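Local atomic coordinates of Phthiocerol/phthiodiolone dimycocerosyl transferase (Mycobacterium tuberculosis, PDB entry 1Q9J), a protein that probably transfers mycocerosyl groups from mycocerosic acid synthase onto phthiocerol, phthiodiolone and phenolphthiocerol, completing the synthesis of their dimycocerosate esters. Residues A[5-10]-A[158-163]; A[211-216]-A[391-396]; A[243-248]-A[404-409]; A[264-269]-A[286-291]; A[325-330]-A[341-346]. All coordinates share one frame; numbering follows the deposited sequence.

Interaction 1 (A[5-10]-A[158-163])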
# COMPACT_ATOMS: atom_id res chain seq x y z
N SER A 5 -18.49 18.36 -13.73
CA SER A 5 -19.09 18.63 -12.42
C SER A 5 -18.27 18.07 -11.26
O SER A 5 -17.52 17.11 -11.42
CB SER A 5 -20.51 18.08 -12.37
OG SER A 5 -20.53 16.69 -12.59
N VAL A 6 -18.43 18.69 -10.10
CA VAL A 6 -17.73 18.26 -8.90
C VAL A 6 -18.40 17.03 -8.30
O VAL A 6 -19.59 17.06 -8.01
CB VAL A 6 -17.71 19.35 -7.81
CG1 VAL A 6 -17.31 18.74 -6.48
CG2 VAL A 6 -16.75 20.46 -8.19
N ILE A 7 -17.64 15.96 -8.13
CA ILE A 7 -18.19 14.74 -7.53
C ILE A 7 -18.30 14.94 -6.02
O ILE A 7 -19.38 14.80 -5.43
CB ILE A 7 -17.29 13.57 -7.79
CG1 ILE A 7 -17.20 13.38 -9.32
CG2 ILE A 7 -17.84 12.32 -7.07
CD1 ILE A 7 -16.14 12.37 -9.76
N ARG A 8 -17.18 15.28 -5.41
CA ARG A 8 -17.15 15.55 -3.99
C ARG A 8 -15.77 16.09 -3.63
O ARG A 8 -14.81 15.85 -4.35
CB ARG A 8 -17.50 14.26 -3.23
CG ARG A 8 -16.47 13.79 -2.29
CD ARG A 8 -16.56 12.31 -2.09
NE ARG A 8 -15.36 11.86 -1.40
CZ ARG A 8 -14.92 10.61 -1.39
NH1 ARG A 8 -15.59 9.66 -2.04
NH2 ARG A 8 -13.81 10.29 -0.76
N LYS A 9 -15.70 16.86 -2.55
CA LYS A 9 -14.45 17.42 -2.10
C LYS A 9 -13.71 16.26 -1.40
O LYS A 9 -14.36 15.31 -0.93
CB LYS A 9 -14.75 18.56 -1.13
CG LYS A 9 -13.73 19.70 -1.07
CD LYS A 9 -14.36 20.98 -0.47
CE LYS A 9 -13.36 22.13 -0.31
NZ LYS A 9 -12.40 21.90 0.80
N LEU A 10 -12.39 16.30 -1.35
CA LEU A 10 -11.66 15.21 -0.68
C LEU A 10 -11.70 15.44 0.81
O LEU A 10 -11.70 16.59 1.26
CB LEU A 10 -10.19 15.16 -1.09
CG LEU A 10 -9.81 14.71 -2.50
CD1 LEU A 10 -8.31 14.90 -2.64
CD2 LEU A 10 -10.19 13.25 -2.73
N GLN A 158 -20.69 1.25 -9.42
CA GLN A 158 -20.79 1.53 -7.99
C GLN A 158 -20.71 3.03 -7.72
O GLN A 158 -20.10 3.78 -8.49
CB GLN A 158 -19.68 0.82 -7.24
CG GLN A 158 -19.42 -0.60 -7.68
CD GLN A 158 -18.14 -1.13 -7.08
OE1 GLN A 158 -17.42 -0.39 -6.41
NE2 GLN A 158 -17.84 -2.40 -7.32
N PRO A 159 -21.33 3.50 -6.63
CA PRO A 159 -21.30 4.93 -6.30
C PRO A 159 -19.94 5.40 -5.77
O PRO A 159 -19.03 4.60 -5.56
CB PRO A 159 -22.43 5.08 -5.29
CG PRO A 159 -22.48 3.75 -4.63
CD PRO A 159 -22.26 2.76 -5.74
N THR A 160 -19.80 6.71 -5.56
CA THR A 160 -18.55 7.29 -5.08
C THR A 160 -18.11 6.64 -3.77
O THR A 160 -18.74 6.84 -2.73
CB THR A 160 -18.72 8.78 -4.81
OG1 THR A 160 -19.40 9.40 -5.91
CG2 THR A 160 -17.37 9.43 -4.62
N PRO A 161 -17.02 5.86 -3.80
CA PRO A 161 -16.61 5.24 -2.54
C PRO A 161 -16.42 6.26 -1.43
O PRO A 161 -16.03 7.39 -1.69
CB PRO A 161 -15.32 4.48 -2.89
CG PRO A 161 -14.96 4.92 -4.27
CD PRO A 161 -16.21 5.40 -4.93
N LEU A 162 -16.70 5.88 -0.18
CA LEU A 162 -16.60 6.81 0.94
C LEU A 162 -15.19 7.10 1.42
O LEU A 162 -14.26 6.29 1.25
CB LEU A 162 -17.40 6.27 2.12
CG LEU A 162 -18.86 5.93 1.87
CD1 LEU A 162 -19.37 4.99 2.94
CD2 LEU A 162 -19.65 7.19 1.81
N SER A 163 -15.04 8.27 2.03
CA SER A 163 -13.77 8.66 2.63
C SER A 163 -13.84 8.10 4.06
O SER A 163 -14.93 7.81 4.57
CB SER A 163 -13.65 10.18 2.69
OG SER A 163 -14.70 10.76 3.44

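Interaction 2 (A[211-216]-A[391-396])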
# COMPACT_ATOMS: atom_id res chain seq x y z
N VAL A 211 9.50 6.73 -6.84
CA VAL A 211 10.21 6.69 -5.57
C VAL A 211 11.19 5.51 -5.61
O VAL A 211 10.83 4.40 -6.01
CB VAL A 211 9.22 6.53 -4.38
CG1 VAL A 211 9.94 6.65 -3.05
CG2 VAL A 211 8.13 7.57 -4.48
N PRO A 212 12.45 5.74 -5.22
CA PRO A 212 13.39 4.62 -5.24
C PRO A 212 12.86 3.47 -4.38
O PRO A 212 12.35 3.70 -3.28
CB PRO A 212 14.69 5.24 -4.71
CG PRO A 212 14.22 6.43 -3.91
CD PRO A 212 13.10 6.97 -4.74
N VAL A 213 12.97 2.25 -4.91
CA VAL A 213 12.52 1.05 -4.20
C VAL A 213 13.53 -0.08 -4.27
O VAL A 213 13.80 -0.62 -5.35
CB VAL A 213 11.22 0.46 -4.80
CG1 VAL A 213 10.81 -0.79 -4.00
CG2 VAL A 213 10.10 1.49 -4.79
N THR A 214 14.07 -0.45 -3.11
CA THR A 214 15.03 -1.55 -3.02
C THR A 214 14.25 -2.80 -2.67
O THR A 214 13.27 -2.74 -1.93
CB THR A 214 16.05 -1.33 -1.92
OG1 THR A 214 16.81 -0.15 -2.19
CG2 THR A 214 16.99 -2.52 -1.85
N ARG A 215 14.69 -3.94 -3.17
CA ARG A 215 13.96 -5.16 -2.88
C ARG A 215 14.86 -6.39 -2.76
O ARG A 215 15.70 -6.65 -3.63
CB ARG A 215 12.90 -5.31 -3.97
CG ARG A 215 12.11 -6.59 -3.98
CD ARG A 215 10.77 -6.31 -4.62
NE ARG A 215 10.35 -7.34 -5.56
CZ ARG A 215 9.14 -7.40 -6.09
NH1 ARG A 215 8.22 -6.49 -5.78
NH2 ARG A 215 8.84 -8.36 -6.95
N LEU A 216 14.69 -7.13 -1.66
CA LEU A 216 15.47 -8.35 -1.40
C LEU A 216 14.53 -9.53 -1.22
O LEU A 216 13.49 -9.39 -0.58
CB LEU A 216 16.28 -8.20 -0.12
CG LEU A 216 17.36 -7.13 -0.17
CD1 LEU A 216 18.08 -7.05 1.17
CD2 LEU A 216 18.32 -7.48 -1.29
N GLU A 391 11.23 -4.95 1.38
CA GLU A 391 11.34 -3.75 0.56
C GLU A 391 11.53 -2.49 1.38
O GLU A 391 11.04 -2.37 2.50
CB GLU A 391 10.11 -3.58 -0.32
CG GLU A 391 10.00 -4.58 -1.43
CD GLU A 391 8.95 -4.18 -2.45
OE1 GLU A 391 8.70 -4.96 -3.39
OE2 GLU A 391 8.38 -3.09 -2.30
N HIS A 392 12.24 -1.54 0.80
CA HIS A 392 12.48 -0.26 1.44
C HIS A 392 12.21 0.74 0.32
O HIS A 392 12.78 0.65 -0.78
CB HIS A 392 13.93 -0.19 1.92
CG HIS A 392 14.15 0.79 3.04
ND1 HIS A 392 13.28 1.82 3.31
CD2 HIS A 392 15.18 0.92 3.91
CE1 HIS A 392 13.77 2.57 4.29
NE2 HIS A 392 14.92 2.04 4.67
N HIS A 393 11.28 1.65 0.60
CA HIS A 393 10.83 2.68 -0.32
C HIS A 393 11.30 4.02 0.14
O HIS A 393 11.46 4.24 1.34
CB HIS A 393 9.31 2.71 -0.37
CG HIS A 393 8.69 1.46 -0.90
ND1 HIS A 393 8.25 1.34 -2.19
CD2 HIS A 393 8.44 0.27 -0.30
CE1 HIS A 393 7.74 0.13 -2.37
NE2 HIS A 393 7.85 -0.54 -1.23
N GLY A 394 11.51 4.94 -0.80
CA GLY A 394 11.93 6.28 -0.42
C GLY A 394 13.35 6.67 -0.76
O GLY A 394 14.23 5.82 -0.90
N HIS A 395 13.55 7.98 -0.87
CA HIS A 395 14.86 8.55 -1.18
C HIS A 395 15.75 8.48 0.06
O HIS A 395 15.71 9.35 0.92
CB HIS A 395 14.71 10.01 -1.60
CG HIS A 395 13.82 10.21 -2.79
ND1 HIS A 395 14.15 9.77 -4.06
CD2 HIS A 395 12.62 10.82 -2.91
CE1 HIS A 395 13.19 10.10 -4.90
NE2 HIS A 395 12.25 10.74 -4.24
N ILE A 396 16.57 7.43 0.14
CA ILE A 396 17.46 7.28 1.28
C ILE A 396 18.83 6.79 0.86
O ILE A 396 18.98 6.10 -0.16
CB ILE A 396 16.87 6.29 2.32
CG1 ILE A 396 16.65 4.92 1.67
CG2 ILE A 396 15.57 6.84 2.88
CD1 ILE A 396 16.59 3.79 2.65

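Interaction 3 (A[243-248]-A[404-409])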
# COMPACT_ATOMS: atom_id res chain seq x y z
N ALA A 243 9.91 -7.01 13.96
CA ALA A 243 10.93 -7.09 15.00
C ALA A 243 12.28 -6.94 14.31
O ALA A 243 13.08 -6.07 14.65
CB ALA A 243 10.84 -8.42 15.72
N ALA A 244 12.52 -7.79 13.31
CA ALA A 244 13.77 -7.73 12.56
C ALA A 244 14.05 -6.30 12.08
O ALA A 244 15.17 -5.80 12.19
CB ALA A 244 13.72 -8.69 11.38
N ILE A 245 13.03 -5.66 11.53
CA ILE A 245 13.17 -4.29 11.05
C ILE A 245 13.52 -3.35 12.21
O ILE A 245 14.48 -2.59 12.13
CB ILE A 245 11.86 -3.83 10.38
CG1 ILE A 245 11.66 -4.62 9.10
CG2 ILE A 245 11.89 -2.33 10.09
CD1 ILE A 245 10.30 -4.49 8.54
N LEU A 246 12.74 -3.43 13.29
CA LEU A 246 12.96 -2.56 14.44
C LEU A 246 14.32 -2.77 15.12
O LEU A 246 14.94 -1.81 15.59
CB LEU A 246 11.83 -2.75 15.46
CG LEU A 246 10.50 -2.08 15.07
CD1 LEU A 246 9.38 -2.61 15.93
CD2 LEU A 246 10.64 -0.57 15.20
N LEU A 247 14.79 -4.01 15.18
CA LEU A 247 16.08 -4.29 15.79
C LEU A 247 17.15 -3.56 14.98
O LEU A 247 17.87 -2.70 15.51
CB LEU A 247 16.37 -5.79 15.79
CG LEU A 247 15.54 -6.55 16.82
CD1 LEU A 247 15.86 -8.02 16.74
CD2 LEU A 247 15.83 -6.01 18.20
N THR A 248 17.22 -3.92 13.70
CA THR A 248 18.17 -3.33 12.77
C THR A 248 18.19 -1.80 12.83
O THR A 248 19.25 -1.19 12.77
CB THR A 248 17.86 -3.74 11.33
OG1 THR A 248 17.89 -5.17 11.22
CG2 THR A 248 18.89 -3.14 10.37
N GLU A 404 19.47 -5.40 3.96
CA GLU A 404 20.35 -6.56 3.98
C GLU A 404 20.57 -7.00 5.42
O GLU A 404 20.59 -8.20 5.72
CB GLU A 404 21.68 -6.23 3.31
CG GLU A 404 22.53 -7.46 3.07
CD GLU A 404 21.80 -8.53 2.28
OE1 GLU A 404 21.47 -8.28 1.10
OE2 GLU A 404 21.55 -9.62 2.85
N ALA A 405 20.73 -6.03 6.32
CA ALA A 405 20.92 -6.31 7.75
C ALA A 405 19.72 -7.12 8.22
O ALA A 405 19.85 -8.11 8.94
CB ALA A 405 21.01 -5.01 8.53
N ILE A 406 18.54 -6.67 7.80
CA ILE A 406 17.28 -7.30 8.12
C ILE A 406 17.21 -8.64 7.40
O ILE A 406 16.68 -9.62 7.92
CB ILE A 406 16.11 -6.41 7.65
CG1 ILE A 406 16.17 -5.07 8.38
CG2 ILE A 406 14.78 -7.11 7.88
CD1 ILE A 406 15.18 -4.06 7.88
N ARG A 407 17.77 -8.66 6.19
CA ARG A 407 17.80 -9.86 5.35
C ARG A 407 18.43 -11.04 6.07
O ARG A 407 17.78 -12.06 6.31
CB ARG A 407 18.59 -9.56 4.07
CG ARG A 407 18.00 -10.14 2.77
CD ARG A 407 18.12 -11.65 2.66
NE ARG A 407 17.45 -12.33 3.77
CZ ARG A 407 16.15 -12.26 4.02
NH1 ARG A 407 15.35 -11.54 3.24
NH2 ARG A 407 15.64 -12.91 5.06
N SER A 408 19.71 -10.91 6.42
CA SER A 408 20.42 -11.99 7.08
C SER A 408 19.83 -12.30 8.46
O SER A 408 19.92 -13.44 8.94
CB SER A 408 21.91 -11.63 7.20
OG SER A 408 22.74 -12.79 7.10
N LEU A 409 19.22 -11.30 9.09
CA LEU A 409 18.63 -11.49 10.41
C LEU A 409 17.41 -12.41 10.38
O LEU A 409 17.14 -13.11 11.36
CB LEU A 409 18.25 -10.14 11.01
CG LEU A 409 17.83 -10.12 12.48
CD1 LEU A 409 18.86 -10.84 13.33
CD2 LEU A 409 17.69 -8.67 12.94

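Interaction 4 (A[264-269]-A[286-291])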
# COMPACT_ATOMS: atom_id res chain seq x y z
N TYR A 264 2.22 1.13 11.68
CA TYR A 264 1.83 0.27 10.58
C TYR A 264 0.33 0.40 10.34
O TYR A 264 -0.42 0.88 11.21
CB TYR A 264 2.24 -1.19 10.82
CG TYR A 264 1.76 -1.78 12.12
CD1 TYR A 264 0.90 -2.87 12.13
CD2 TYR A 264 2.15 -1.24 13.33
CE1 TYR A 264 0.44 -3.41 13.33
CE2 TYR A 264 1.71 -1.77 14.53
CZ TYR A 264 0.85 -2.86 14.53
OH TYR A 264 0.40 -3.37 15.73
N PRO A 265 -0.13 -0.03 9.16
CA PRO A 265 -1.54 0.04 8.79
C PRO A 265 -2.46 -1.00 9.43
O PRO A 265 -2.03 -2.10 9.76
CB PRO A 265 -1.49 -0.11 7.28
CG PRO A 265 -0.38 -1.11 7.10
CD PRO A 265 0.68 -0.62 8.07
N VAL A 266 -3.73 -0.62 9.64
CA VAL A 266 -4.75 -1.53 10.17
C VAL A 266 -6.04 -1.27 9.40
O VAL A 266 -6.68 -0.22 9.57
CB VAL A 266 -5.05 -1.33 11.69
CG1 VAL A 266 -6.20 -2.25 12.10
CG2 VAL A 266 -3.82 -1.66 12.53
N ASP A 267 -6.41 -2.23 8.56
CA ASP A 267 -7.62 -2.11 7.75
C ASP A 267 -8.87 -2.14 8.64
O ASP A 267 -9.29 -3.18 9.13
CB ASP A 267 -7.69 -3.24 6.71
CG ASP A 267 -8.55 -2.87 5.51
OD1 ASP A 267 -9.33 -1.89 5.60
OD2 ASP A 267 -8.46 -3.57 4.47
N LEU A 268 -9.46 -0.97 8.83
CA LEU A 268 -10.65 -0.86 9.64
C LEU A 268 -11.85 -1.58 9.00
O LEU A 268 -12.93 -1.64 9.58
CB LEU A 268 -10.98 0.62 9.88
CG LEU A 268 -9.90 1.34 10.70
CD1 LEU A 268 -10.31 2.75 11.06
CD2 LEU A 268 -9.64 0.55 11.97
N ARG A 269 -11.68 -2.13 7.81
CA ARG A 269 -12.78 -2.81 7.14
C ARG A 269 -13.26 -4.04 7.91
O ARG A 269 -14.45 -4.33 7.91
CB ARG A 269 -12.36 -3.22 5.72
CG ARG A 269 -12.26 -2.07 4.74
CD ARG A 269 -11.72 -2.55 3.38
NE ARG A 269 -11.69 -1.49 2.36
CZ ARG A 269 -10.80 -0.50 2.31
NH1 ARG A 269 -9.83 -0.39 3.22
NH2 ARG A 269 -10.88 0.42 1.36
N GLY A 286 -6.34 2.36 9.30
CA GLY A 286 -6.04 3.07 10.53
C GLY A 286 -4.56 2.91 10.81
O GLY A 286 -3.90 2.03 10.25
N ALA A 287 -4.03 3.75 11.68
CA ALA A 287 -2.62 3.68 12.02
C ALA A 287 -2.45 3.20 13.46
O ALA A 287 -3.05 3.75 14.39
CB ALA A 287 -1.96 5.05 11.85
N ALA A 288 -1.64 2.18 13.61
CA ALA A 288 -1.36 1.62 14.92
C ALA A 288 0.03 2.08 15.34
O ALA A 288 1.01 1.81 14.65
CB ALA A 288 -1.42 0.09 14.85
N SER A 289 0.11 2.80 16.46
CA SER A 289 1.41 3.27 16.95
C SER A 289 2.00 2.26 17.93
O SER A 289 1.29 1.40 18.46
CB SER A 289 1.28 4.63 17.63
OG SER A 289 0.44 4.57 18.78
N TYR A 290 3.31 2.37 18.15
CA TYR A 290 4.02 1.47 19.04
C TYR A 290 5.44 1.94 19.28
O TYR A 290 6.27 1.87 18.37
CB TYR A 290 4.08 0.07 18.44
CG TYR A 290 4.94 -0.86 19.26
CD1 TYR A 290 4.50 -1.34 20.48
CD2 TYR A 290 6.20 -1.24 18.82
CE1 TYR A 290 5.29 -2.18 21.25
CE2 TYR A 290 7.00 -2.08 19.58
CZ TYR A 290 6.54 -2.55 20.79
OH TYR A 290 7.32 -3.40 21.54
N LEU A 291 5.73 2.39 20.50
CA LEU A 291 7.07 2.88 20.84
C LEU A 291 7.98 1.73 21.23
O LEU A 291 7.97 1.29 22.38
CB LEU A 291 6.98 3.87 21.99
CG LEU A 291 8.23 4.69 22.30
CD1 LEU A 291 8.67 5.48 21.07
CD2 LEU A 291 7.92 5.63 23.46

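Interaction 5 (A[325-330]-A[341-346])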
# COMPACT_ATOMS: atom_id res chain seq x y z
N LEU A 325 -6.25 8.86 13.40
CA LEU A 325 -5.03 8.48 12.73
C LEU A 325 -5.23 7.53 11.54
O LEU A 325 -5.85 6.48 11.67
CB LEU A 325 -4.05 7.85 13.72
CG LEU A 325 -2.67 8.51 13.91
CD1 LEU A 325 -1.79 7.62 14.79
CD2 LEU A 325 -1.99 8.72 12.55
N HIS A 326 -4.69 7.90 10.39
CA HIS A 326 -4.77 7.05 9.20
C HIS A 326 -3.35 6.75 8.75
O HIS A 326 -2.42 7.47 9.11
CB HIS A 326 -5.56 7.73 8.07
CG HIS A 326 -5.00 9.06 7.66
ND1 HIS A 326 -5.03 10.17 8.47
CD2 HIS A 326 -4.38 9.45 6.51
CE1 HIS A 326 -4.46 11.19 7.85
NE2 HIS A 326 -4.06 10.78 6.66
N PHE A 327 -3.18 5.72 7.95
CA PHE A 327 -1.83 5.38 7.51
C PHE A 327 -1.30 6.34 6.44
O PHE A 327 -0.13 6.28 6.09
CB PHE A 327 -1.79 3.93 7.02
CG PHE A 327 -0.39 3.37 6.92
CD1 PHE A 327 0.53 3.53 7.97
CD2 PHE A 327 -0.00 2.62 5.81
CE1 PHE A 327 1.81 2.96 7.90
CE2 PHE A 327 1.28 2.05 5.75
CZ PHE A 327 2.18 2.22 6.80
N GLY A 328 -2.15 7.22 5.94
CA GLY A 328 -1.66 8.16 4.95
C GLY A 328 -0.54 9.01 5.55
O GLY A 328 0.35 9.48 4.84
N THR A 329 -0.59 9.21 6.87
CA THR A 329 0.41 10.02 7.57
C THR A 329 1.85 9.59 7.25
O THR A 329 2.80 10.35 7.45
CB THR A 329 0.21 9.96 9.11
OG1 THR A 329 0.46 8.63 9.59
CG2 THR A 329 -1.21 10.36 9.48
N ALA A 330 1.99 8.36 6.77
CA ALA A 330 3.30 7.82 6.42
C ALA A 330 4.04 8.74 5.45
O ALA A 330 5.25 8.89 5.56
CB ALA A 330 3.14 6.44 5.80
N LEU A 341 10.65 7.97 12.64
CA LEU A 341 9.59 6.98 12.67
C LEU A 341 9.89 5.88 11.68
O LEU A 341 10.47 6.13 10.62
CB LEU A 341 8.24 7.61 12.31
CG LEU A 341 7.37 8.17 13.43
CD1 LEU A 341 8.08 9.33 14.09
CD2 LEU A 341 6.04 8.62 12.85
N VAL A 342 9.49 4.67 12.03
CA VAL A 342 9.69 3.52 11.16
C VAL A 342 8.32 3.07 10.69
O VAL A 342 7.49 2.65 11.49
CB VAL A 342 10.37 2.37 11.91
CG1 VAL A 342 10.65 1.22 10.96
CG2 VAL A 342 11.64 2.86 12.56
N PHE A 343 8.08 3.19 9.38
CA PHE A 343 6.80 2.79 8.80
C PHE A 343 6.95 1.48 8.07
O PHE A 343 7.88 1.30 7.29
CB PHE A 343 6.28 3.82 7.81
CG PHE A 343 5.82 5.09 8.43
CD1 PHE A 343 6.70 6.15 8.63
CD2 PHE A 343 4.50 5.23 8.84
CE1 PHE A 343 6.28 7.34 9.23
CE2 PHE A 343 4.05 6.42 9.45
CZ PHE A 343 4.94 7.48 9.65
N CYS A 344 6.04 0.56 8.33
CA CYS A 344 6.10 -0.71 7.63
C CYS A 344 4.69 -1.20 7.32
O CYS A 344 3.84 -1.27 8.20
CB CYS A 344 6.87 -1.74 8.46
SG CYS A 344 6.89 -3.36 7.67
N THR A 345 4.46 -1.53 6.04
CA THR A 345 3.17 -2.03 5.57
C THR A 345 3.22 -3.51 5.29
O THR A 345 4.05 -3.97 4.52
CB THR A 345 2.71 -1.40 4.26
OG1 THR A 345 2.73 0.02 4.37
CG2 THR A 345 1.29 -1.87 3.93
N ASP A 346 2.29 -4.22 5.90
CA ASP A 346 2.19 -5.65 5.72
C ASP A 346 1.22 -5.89 4.56
O ASP A 346 0.12 -6.42 4.76
CB ASP A 346 1.67 -6.26 7.03
CG ASP A 346 2.55 -5.90 8.24
OD1 ASP A 346 3.30 -6.78 8.71
OD2 ASP A 346 2.50 -4.73 8.71

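Interaction 1 (A[5-10]-A[158-163])
The guanidinium of Arg8 is the one flat side-chain group in this contact, and the chain from 160 to 163 runs past its far end. Near its plane, at the NH1 edge, lie the methyl CG2 of Thr160 and the carbonyl oxygen of Pro161. NH1 is modelled as the donor to Pro161 O, but the separation is implausibly short, so the exact length of this bond is doubtful at the present resolution. Ser163 CB approaches obliquely, 3.5 Å from NH2. That nitrogen also forms a salt bridge to Glu14 of helix 12-19, so the two ends of the guanidinium are engaged by different parts of the chain. The arm is extended from CG to NE and passes Thr160 in the opposite sense, with CD 3.9 Å from the Thr160 methyl. With OG1 of Thr160 beside the backbone N (chi1 -46°), its methyl CG2 is anti to that N and faces Arg8 and Ile7. Beside it, OG1 of Thr160 lies 3.5 Å from CG2 of Ile7, an oblique and purely van der Waals approach. The whole is a surface contact between strand 6-9, an outermost strand of a three-stranded antiparallel sheet, and the loop entering helix 164-170, in which Ser163 occupies the N-cap position.

Interaction 2 (A[211-216]-A[391-396])
Arg215 and Glu391 lie side by side and point the same way, their guanidinium and carboxylate planes nearly coplanar at 27°. NH1 of Arg215 forms a salt bridge to OE1 of Glu391 at 2.9 Å, although the position of OE1 is less certain because it crowds the Arg215 CD atom in the model. The extended Glu391 side chain also brings OE2 within 2.8 Å of His393 NE2, giving a weak, bent hydrogen bond. On this same face of the sheet Val213 runs alongside His393. Its CG1, anti to the backbone N (chi1 -180°), sits over one face of the imidazole in a CH-pi contact 3.9 Å from the ring centroid. Further along, the Pro212 ring and the His395 side chain cross at about a right angle, with CD of Pro212 meeting the imidazole obliquely.

Beneath these groups the backbones pair antiparallel. Thr214 and His392 form a hydrogen-bonded pair, Thr214 N to His392 O at 2.9 Å and His392 N to Thr214 O at 3.2 Å, and Gly394 N continues the pattern to Pro212 O. Gly394 has a positive phi of 110°, a backbone conformation suited to glycine, where the strand gives way to loop.

Strand 213-216 is one of the two outermost strands of the six-stranded mixed sheet, next to 387-393. Arg215 reaches Asp363 of strand 360-368 through a second salt bridge, while Thr214 and His392, on the other face, pack against helix 399-412.

Interaction 3 (A[243-248]-A[404-409])
Ile406 and Thr248 meet nearly at right angles where two helices, 237-253 and 399-412, pack on the six-stranded sheet of this alpha/beta domain. The helix segments cross at 130° with their axes 9.0 Å apart, and the small side chains of Ala244 and Ala405 lie in the interface.

Ile406 buries the most surface. Its CG1 is anti to the carbonyl carbon (chi1 -61°), and with chi2 extended CD1 of Ile406 reaches Ile245, 3.8 Å from Ile245 CG1, while the CG2 branch lies against the Ala244 methyl at 4.0 Å. Ile406 also touches Ile390 of strand 387-393, and so joins the helix pair to the sheet below. Thr248 divides its branches: the methyl CG2 packs on CB of Ala405, 3.4 Å away, and OG1 sits beside Ile406 CG1. Leu409, one turn on from Ile406, contributes the single branch CD2, which comes to rest among Ala244, Leu247 and Thr248 and lies 4.3 Å from Leu247 CD1.

The hydroxyl in this apolar seam is satisfied within its own helix. Thr248 OG1 donates to Ala244 O at 3.0 Å, and the Thr248 backbone N reaches the same oxygen from the opposite face of the carbonyl plane.

Interaction 4 (A[264-269]-A[286-291])
Val266 and Gly286 exchange two short backbone hydrogen bonds, Gly286 N to Val266 O at 2.6 Å and Val266 N to Gly286 O at 2.7 Å. Two residues along, Tyr264 and Ala288 form a second hydrogen-bonded pair; Ala288 N donates to Tyr264 O at 3.0 Å in a nearly straight bond (176°), and the return bond from Tyr264 N is longer. Pro265, which has no N-H, falls opposite Ala287 in the non-hydrogen-bonded position between them.

These pairs join strand 260-267 to 285-292, an outermost strand of the six-stranded mixed sheet. Where the former ends, Asp267 begins an Asx turn: its OD1 accepts from Arg269 N and, from the opposite face of the carboxylate, from Arg269 NH1 at 2.9 Å. The same NH1 forms a salt bridge with Asp128, whose role in organising the active site is inferred from relatives.

On the face carrying Tyr264, Val266 and Ala288, the methyl of Ala288 lies over the tyrosine ring, offset toward its rim and 4.0 Å from the centroid, a CH-pi contact. Tyr264 adopts chi1 54°, with CG between its backbone N and carbonyl carbon, and this folds the ring over the neighbouring strand. CG2 of Val266 meets the same methyl, CB of Ala288, at 3.8 Å.

Interaction 5 (A[325-330]-A[341-346])
Phe327 points the CE1 corner of its ring at Phe343: CE1 of Phe327 lies at the edge of the Phe343 ring, near its plane and 3.6 Å from Phe343 CD2. The two side chains slide past each other in opposite directions. Ala330 fills the angle between them: its CA stands over one face of Phe343, 3.7 Å from the centroid in a CH-pi contact, and its CB lies 3.5 Å from Phe343 CD2. The same methyl also sits above one face of Phe327, offset toward the rim. Thr345 OG1 is placed at the far edge of the Phe327 ring, though too near CE2 in the model for the distance to be trusted.

Phe327 has CG anti to its backbone N (chi1 -163°), which carries the ring out from the 3-10 turn that begins at Phe327 and across to the strand. That turn is secured by Thr329 OG1, which donates to His326 O at 3.1 Å, nearly along the C=O axis.

Further out, Leu378 touches Phe327, Phe343 and Thr345, and Pro265 touches Phe327 and Thr345. The side chain of Phe327 is about 7 Å from that of His124, the proton acceptor by similarity, so this aromatic cluster lies close to the probable catalytic centre. Strand 342-345 runs between the parallel strands 260-267 and 378-384 within the six-stranded sheet; on its other side Cys344 faces Ile245 of helix 237-253.

Overall arrangement
Interaction 1 stands apart, its centre 24 to 41 Å from the others, and closes along the chain before the rest open. Interactions 2, 4 and 5 share the six-stranded mixed sheet: 2 joins the strands at one margin, 4 those at the other, and 5 adds a loop to an inner strand. Interactions 4 and 5 are nested in the loop closed by 2 and touch each other, centres 7 Å apart, through Pro265 and Phe327. Interaction 3 lies on the helical side, meeting 2 through Leu216 and 5 through Ile245. These four contacts probably belong to one of the protein's two related domains, while 4 and 5 border the probable active site.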